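Local coordinates for CELL division control protein 6 (Pyrobaculum aerophilum, PDB 1FNN) that binds ADP and magnesium in an AAA+ ATPase module and probably takes part in regulating the initiation of DNA replication, at residues I278-L283 / I380-K385. Numbering follows the deposited sequence.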
ATOM      1  N   ILE A 278       6.896  17.474   7.929  1.00 58.90           N
ATOM      2  CA  ILE A 278       7.324  18.575   7.040  1.00 55.68           C
ATOM      3  C   ILE A 278       8.751  18.984   7.381  1.00 53.93           C
ATOM      4  O   ILE A 278       9.085  19.233   8.529  1.00 49.93           O
ATOM      5  CB  ILE A 278       6.324  19.740   7.084  1.00 48.98           C
ATOM      6  CG1 ILE A 278       5.040  19.378   6.297  1.00 41.68           C
ATOM      7  CG2 ILE A 278       6.966  20.995   6.495  1.00 52.07           C
ATOM      8  CD1 ILE A 278       3.846  20.212   6.751  1.00 41.88           C
ATOM      9  N   SER A 279       9.627  19.023   6.389  1.00 56.81           N
ATOM     10  CA  SER A 279      11.024  19.401   6.630  1.00 58.67           C
ATOM     11  C   SER A 279      11.193  20.869   7.006  1.00 53.62           C
ATOM     12  O   SER A 279      10.772  21.773   6.272  1.00 48.88           O
ATOM     13  CB  SER A 279      11.829  19.095   5.363  1.00 61.17           C
ATOM     14  OG  SER A 279      12.960  19.944   5.297  1.00 74.57           O
ATOM     15  N   GLU A 280      12.030  21.159   8.011  1.00 52.97           N
ATOM     16  CA  GLU A 280      12.335  22.555   8.333  1.00 50.28           C
ATOM     17  C   GLU A 280      13.132  23.179   7.184  1.00 49.02           C
ATOM     18  O   GLU A 280      12.974  24.359   6.871  1.00 44.58           O
ATOM     19  CB  GLU A 280      13.092  22.732   9.644  1.00 54.53           C
ATOM     20  CG  GLU A 280      13.322  24.207   9.970  1.00 57.43           C
ATOM     21  CD  GLU A 280      13.544  24.479  11.443  1.00 65.96           C
ATOM     22  OE1 GLU A 280      13.064  23.688  12.286  1.00 69.04           O
ATOM     23  OE2 GLU A 280      14.200  25.489  11.761  1.00 64.41           O
ATOM     24  N   GLU A 281      13.937  22.372   6.506  1.00 46.60           N
ATOM     25  CA  GLU A 281      14.735  22.800   5.382  1.00 53.55           C
ATOM     26  C   GLU A 281      13.859  23.340   4.249  1.00 50.29           C
ATOM     27  O   GLU A 281      14.215  24.352   3.645  1.00 49.99           O
ATOM     28  CB  GLU A 281      15.560  21.635   4.835  1.00 66.82           C
ATOM     29  CG  GLU A 281      16.578  21.038   5.786  1.00 88.76           C
ATOM     30  CD  GLU A 281      17.308  19.849   5.172  1.00 95.83           C
ATOM     31  OE1 GLU A 281      17.010  19.521   3.998  1.00 99.51           O
ATOM     32  OE2 GLU A 281      18.167  19.254   5.859  1.00100.50           O
ATOM     33  N   VAL A 282      12.754  22.651   3.970  1.00 47.81           N
ATOM     34  CA  VAL A 282      11.872  23.111   2.894  1.00 48.54           C
ATOM     35  C   VAL A 282      11.100  24.345   3.329  1.00 43.28           C
ATOM     36  O   VAL A 282      11.074  25.302   2.535  1.00 50.10           O
ATOM     37  CB  VAL A 282      10.935  22.029   2.340  1.00 55.85           C
ATOM     38  CG1 VAL A 282       9.969  22.610   1.312  1.00 59.29           C
ATOM     39  CG2 VAL A 282      11.765  20.915   1.698  1.00 56.29           C
ATOM     40  N   LEU A 283      10.869  24.519   4.631  1.00 37.64           N
ATOM     41  CA  LEU A 283      10.194  25.732   5.061  1.00 37.44           C
ATOM     42  C   LEU A 283      11.090  26.963   4.918  1.00 40.67           C
ATOM     43  O   LEU A 283      10.623  28.029   4.489  1.00 43.20           O
ATOM     44  CB  LEU A 283       9.703  25.612   6.506  1.00 36.31           C
ATOM     45  CG  LEU A 283       8.651  24.467   6.700  1.00 39.74           C
ATOM     46  CD1 LEU A 283       8.154  24.492   8.127  1.00 41.15           C
ATOM     47  CD2 LEU A 283       7.483  24.656   5.748  1.00 37.87           C
ATOM     48  N   ILE A 380       7.193  27.697  11.907  1.00 37.21           N
ATOM     49  CA  ILE A 380       6.976  28.711  10.867  1.00 40.47           C
ATOM     50  C   ILE A 380       7.064  30.104  11.486  1.00 40.64           C
ATOM     51  O   ILE A 380       7.720  31.005  10.935  1.00 36.88           O
ATOM     52  CB  ILE A 380       5.627  28.582  10.147  1.00 36.78           C
ATOM     53  CG1 ILE A 380       5.383  27.135   9.705  1.00 48.48           C
ATOM     54  CG2 ILE A 380       5.687  29.444   8.853  1.00 42.26           C
ATOM     55  CD1 ILE A 380       3.991  26.952   9.105  1.00 51.77           C
ATOM     56  N   THR A 381       6.459  30.266  12.649  1.00 38.74           N
ATOM     57  CA  THR A 381       6.538  31.530  13.398  1.00 41.02           C
ATOM     58  C   THR A 381       7.973  31.920  13.725  1.00 40.16           C
ATOM     59  O   THR A 381       8.392  33.091  13.554  1.00 41.47           O
ATOM     60  CB  THR A 381       5.698  31.388  14.674  1.00 40.16           C
ATOM     61  OG1 THR A 381       4.316  31.348  14.286  1.00 44.16           O
ATOM     62  CG2 THR A 381       5.815  32.545  15.649  1.00 41.73           C
ATOM     63  N   LYS A 382       8.766  30.951  14.174  1.00 39.80           N
ATOM     64  CA  LYS A 382      10.181  31.203  14.416  1.00 43.38           C
ATOM     65  C   LYS A 382      10.828  31.779  13.138  1.00 43.68           C
ATOM     66  O   LYS A 382      11.728  32.626  13.241  1.00 36.85           O
ATOM     67  CB  LYS A 382      10.928  29.945  14.811  1.00 41.67           C
ATOM     68  CG  LYS A 382      12.300  30.065  15.405  1.00 43.01           C
ATOM     69  CD  LYS A 382      13.325  29.106  14.844  1.00 55.28           C
ATOM     70  CE  LYS A 382      12.868  27.696  14.560  1.00 47.90           C
ATOM     71  NZ  LYS A 382      13.926  26.835  13.970  1.00 51.99           N
ATOM     72  N   LEU A 383      10.690  31.070  12.008  1.00 38.25           N
ATOM     73  CA  LEU A 383      11.297  31.483  10.759  1.00 38.51           C
ATOM     74  C   LEU A 383      10.823  32.859  10.293  1.00 34.63           C
ATOM     75  O   LEU A 383      11.646  33.607   9.780  1.00 36.76           O
ATOM     76  CB  LEU A 383      11.081  30.452   9.647  1.00 37.20           C
ATOM     77  CG  LEU A 383      11.620  29.046   9.998  1.00 43.19           C
ATOM     78  CD1 LEU A 383      11.136  28.037   8.940  1.00 40.70           C
ATOM     79  CD2 LEU A 383      13.132  29.009  10.088  1.00 41.67           C
ATOM     80  N   ILE A 384       9.550  33.165  10.401  1.00 36.55           N
ATOM     81  CA  ILE A 384       9.045  34.479  10.018  1.00 38.74           C
ATOM     82  C   ILE A 384       9.672  35.586  10.890  1.00 41.09           C
ATOM     83  O   ILE A 384      10.146  36.637  10.415  1.00 36.68           O
ATOM     84  CB  ILE A 384       7.540  34.508  10.135  1.00 35.45           C
ATOM     85  CG1 ILE A 384       6.952  33.522   9.075  1.00 32.07           C
ATOM     86  CG2 ILE A 384       7.016  35.939   9.960  1.00 37.01           C
ATOM     87  CD1 ILE A 384       5.462  33.389   9.265  1.00 28.73           C
ATOM     88  N   LYS A 385       9.715  35.333  12.187  1.00 36.12           N
ATOM     89  CA  LYS A 385      10.274  36.250  13.158  1.00 38.37           C
ATOM     90  C   LYS A 385      11.731  36.514  12.846  1.00 36.61           C
ATOM     91  O   LYS A 385      12.103  37.707  12.982  1.00 37.84           O
ATOM     92  CB  LYS A 385      10.112  35.807  14.627  1.00 36.80           C
ATOM     93  CG  LYS A 385       8.619  36.002  14.975  1.00 44.32           C
ATOM     94  CD  LYS A 385       8.348  35.629  16.431  1.00 54.12           C
ATOM     95  CE  LYS A 385       6.856  35.886  16.699  1.00 63.20           C
ATOM     96  NZ  LYS A 385       6.403  35.191  17.944  1.00 71.56           N
TER
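Glu-280 and Lys-382 form a salt bridge between two helices of the C-terminal winged-helix domain. Lys-382 NZ donates to Glu-280 OE2 at 2.6 Å. The ammonium nitrogen comes in on the syn side of the carboxylate, 23° out of its plane. Glu-280 OE1 stands farther off, 3.7 Å from Lys-382 NZ, and the hydrogen bond is made to OE2. The two side chains meet at roughly a right angle. Glu-280 reaches across because its CG lies opposite the backbone N (chi1 -177°) and the chain runs on extended. Lys-382 instead bends at its second and third torsions to bring NZ round to the acid. Beside the ion pair, the methyl Leu-383 CD2 lies 4.0 Å from Glu-280 OE2. With an alanine here in place of Glu-280, the Lys-382 ammonium would probably lose this partner and the CD2 side of Leu-383 would probably lose its cover.

Beneath the charges the contact is apolar and buried. Leu-383 CD1 packs on Leu-283 CB at 3.7 Å. Leu-283 CD1 meets Ile-380 CG1 at 4.1 Å, these two side chains also crossing nearly at right angles.

Ser-279 is the N-cap that starts the first helix. Ser-279 OG accepts from Val-282 N at 3.0 Å, a capping bond at the turn that carries Glu-280 and Leu-283. Leu-294 of helix 288-304 touches both Leu-283 and Ile-380, while Leu-376 adds to the packing on Leu-283. The contact thus joins short helix 280-285 to helix 373-387, with helix 288-304 packed against both.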